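Local atomic coordinates of RE68959p (Drosophila melanogaster, PDB entry 6XWU), a protein that is the centromere protein CENP-C, whose C-terminal cupin domain is probably a dimerisation module that helps the CENP-A chaperone CAL1 maintain centromeric chromatin. Residues F1363-L1368 / Y1394-A1399. Sequence-based numbering, arbitrary orientation.
Sequences FNVETL and YSIQNA
Phe1363 and Ile1396 meet on the buried face of an antiparallel strand pair, with CD1 of the ring 3.5 Å from CG2 of Ile1396. With CG of Phe1363 anti to its own carbonyl carbon (chi1 -70°), the ring projects off the sheet into the interior, tilting toward the neighbouring strand, and its CD1 side passes Ile1396 obliquely. The side chain can be followed outward: CB lies 3.9 Å from Gln1397 O, CD1 is 3.8 Å from that oxygen besides touching the Ile1396 methyl, and CE1 is 4.1 Å from Ile1396 CG2. The ring then goes on to meet Phe1338 edge-to-face and to touch Leu1406.

The strand axes run at 171° to each other, and two hydrogen-bonded pairs fix the register. Asn1364 N donates to Gln1397 O and Gln1397 N to Asn1364 O, both at 2.9 Å. Glu1366 N reaches Ser1395 O at 3.0 Å, tilted 22° from the carbonyl plane, whereas Ser1395 N lies in the plane of the Glu1366 carbonyl. On the partly exposed face, Ala1399 CB sits beside the amide of Asn1364, equally 3.6 Å from Asn1364 OD1 and ND2. With an alanine here, the Ala1399 methyl would probably lose its amide neighbour, opening a gap beside the end of strand 1394-1398. Nearby, Gln1397 turns its OE1 to Lys1343 on strand 1343-1348.

The inner face is mainly apolar, though the buried Asn1398 amide is held by Lys1402 O, Lys1339 O and Ser1404 OG; Asn1364, Glu1366, Ser1395 and Gln1397 form a polar surface opposite. Four main-chain bonds thus set the register, Phe1363, Val1365 and Thr1367 bonding instead to strand 1376-1381, while Phe1363 and Ile1396 join this sheet to strands 1354-1358 and 1404-1410 of the other.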
loop_
_atom_site.group_PDB
_atom_site.type_symbol
_atom_site.label_atom_id
_atom_site.label_comp_id
_atom_site.label_asym_id
_atom_site.label_seq_id
_atom_site.Cartn_x
_atom_site.Cartn_y
_atom_site.Cartn_z
ATOM N N PHE A 1363 -11.982 8.742 4.917
ATOM C CA PHE A 1363 -12.346 9.422 3.675
ATOM C C PHE A 1363 -13.764 9.076 3.259
ATOM O O PHE A 1363 -14.188 7.931 3.388
ATOM C CB PHE A 1363 -11.433 9.018 2.519
ATOM C CG PHE A 1363 -10.051 9.537 2.638
ATOM C CD1 PHE A 1363 -9.736 10.801 2.162
ATOM C CD2 PHE A 1363 -9.057 8.752 3.234
ATOM C CE1 PHE A 1363 -8.437 11.286 2.260
ATOM C CE2 PHE A 1363 -7.764 9.225 3.346
ATOM C CZ PHE A 1363 -7.448 10.493 2.860
ATOM N N ASN A 1364 -14.474 10.057 2.709
ATOM C CA ASN A 1364 -15.725 9.813 2.006
ATOM C C ASN A 1364 -15.416 9.868 0.516
ATOM O O ASN A 1364 -14.760 10.808 0.055
ATOM C CB ASN A 1364 -16.787 10.853 2.370
ATOM C CG ASN A 1364 -17.047 10.923 3.868
ATOM O OD1 ASN A 1364 -17.048 9.902 4.559
ATOM N ND2 ASN A 1364 -17.266 12.134 4.374
ATOM N N VAL A 1365 -15.819 8.836 -0.221
ATOM C CA VAL A 1365 -15.562 8.759 -1.659
ATOM C C VAL A 1365 -16.896 8.638 -2.374
ATOM O O VAL A 1365 -17.726 7.797 -2.013
ATOM C CB VAL A 1365 -14.647 7.577 -2.030
ATOM C CG1 VAL A 1365 -14.313 7.619 -3.530
ATOM C CG2 VAL A 1365 -13.341 7.590 -1.209
ATOM N N GLU A 1366 -17.097 9.469 -3.388
ATOM C CA GLU A 1366 -18.296 9.448 -4.213
ATOM C C GLU A 1366 -17.908 8.978 -5.611
ATOM O O GLU A 1366 -16.955 9.504 -6.190
ATOM C CB GLU A 1366 -18.922 10.841 -4.234
ATOM C CG GLU A 1366 -19.820 11.160 -5.403
ATOM C CD GLU A 1366 -20.066 12.659 -5.526
ATOM O OE1 GLU A 1366 -20.517 13.270 -4.533
ATOM O OE2 GLU A 1366 -19.813 13.223 -6.612
ATOM N N THR A 1367 -18.616 7.973 -6.139
ATOM C CA THR A 1367 -18.278 7.406 -7.444
ATOM C C THR A 1367 -19.504 7.355 -8.344
ATOM O O THR A 1367 -20.635 7.177 -7.882
ATOM C CB THR A 1367 -17.697 5.972 -7.340
ATOM O OG1 THR A 1367 -18.640 5.116 -6.695
ATOM C CG2 THR A 1367 -16.388 5.949 -6.551
ATOM N N LEU A 1368 -19.259 7.481 -9.645
ATOM C CA LEU A 1368 -20.295 7.316 -10.660
ATOM C C LEU A 1368 -19.687 6.490 -11.785
ATOM O O LEU A 1368 -18.858 6.997 -12.539
ATOM C CB LEU A 1368 -20.787 8.674 -11.165
ATOM C CG LEU A 1368 -21.865 8.709 -12.258
ATOM C CD1 LEU A 1368 -23.098 7.959 -11.787
ATOM C CD2 LEU A 1368 -22.212 10.142 -12.644
ATOM N N TYR A 1394 -14.944 10.188 -9.932
ATOM C CA TYR A 1394 -14.886 10.020 -8.485
ATOM C C TYR A 1394 -14.395 11.292 -7.812
ATOM O O TYR A 1394 -13.551 12.011 -8.356
ATOM C CB TYR A 1394 -13.989 8.832 -8.116
ATOM C CG TYR A 1394 -12.511 9.064 -8.385
ATOM C CD1 TYR A 1394 -12.000 8.991 -9.676
ATOM C CD2 TYR A 1394 -11.624 9.338 -7.342
ATOM C CE1 TYR A 1394 -10.658 9.201 -9.930
ATOM C CE2 TYR A 1394 -10.274 9.553 -7.587
ATOM C CZ TYR A 1394 -9.801 9.487 -8.888
ATOM O OH TYR A 1394 -8.468 9.698 -9.150
ATOM N N SER A 1395 -14.928 11.550 -6.613
ATOM C CA SER A 1395 -14.535 12.668 -5.766
ATOM C C SER A 1395 -14.146 12.118 -4.398
ATOM O O SER A 1395 -14.671 11.089 -3.967
ATOM C CB SER A 1395 -15.680 13.688 -5.613
ATOM O OG SER A 1395 -15.863 14.441 -6.800
ATOM N N ILE A 1396 -13.236 12.810 -3.708
ATOM C CA ILE A 1396 -12.743 12.362 -2.407
ATOM C C ILE A 1396 -12.790 13.524 -1.431
ATOM O O ILE A 1396 -12.380 14.642 -1.762
ATOM C CB ILE A 1396 -11.298 11.829 -2.489
ATOM C CG1 ILE A 1396 -11.165 10.713 -3.529
ATOM C CG2 ILE A 1396 -10.837 11.365 -1.112
ATOM C CD1 ILE A 1396 -9.724 10.396 -3.855
ATOM N N GLN A 1397 -13.265 13.258 -0.214
ATOM C CA GLN A 1397 -13.219 14.263 0.835
ATOM C C GLN A 1397 -12.674 13.643 2.113
ATOM O O GLN A 1397 -13.092 12.550 2.503
ATOM C CB GLN A 1397 -14.598 14.876 1.105
ATOM C CG GLN A 1397 -14.567 15.867 2.258
ATOM C CD GLN A 1397 -15.753 16.810 2.269
ATOM O OE1 GLN A 1397 -15.633 17.960 2.690
ATOM N NE2 GLN A 1397 -16.905 16.327 1.818
ATOM N N ASN A 1398 -11.724 14.335 2.740
ATOM C CA ASN A 1398 -11.266 13.951 4.068
ATOM C C ASN A 1398 -12.448 14.043 5.029
ATOM O O ASN A 1398 -13.087 15.095 5.132
ATOM C CB ASN A 1398 -10.125 14.874 4.491
ATOM C CG ASN A 1398 -9.464 14.438 5.773
ATOM O OD1 ASN A 1398 -9.893 13.483 6.412
ATOM N ND2 ASN A 1398 -8.403 15.137 6.154
ATOM N N ALA A 1399 -12.781 12.935 5.699
ATOM C CA ALA A 1399 -13.978 12.930 6.537
ATOM C C ALA A 1399 -13.756 13.470 7.943
ATOM O O ALA A 1399 -14.739 13.653 8.671
ATOM C CB ALA A 1399 -14.562 11.519 6.642
#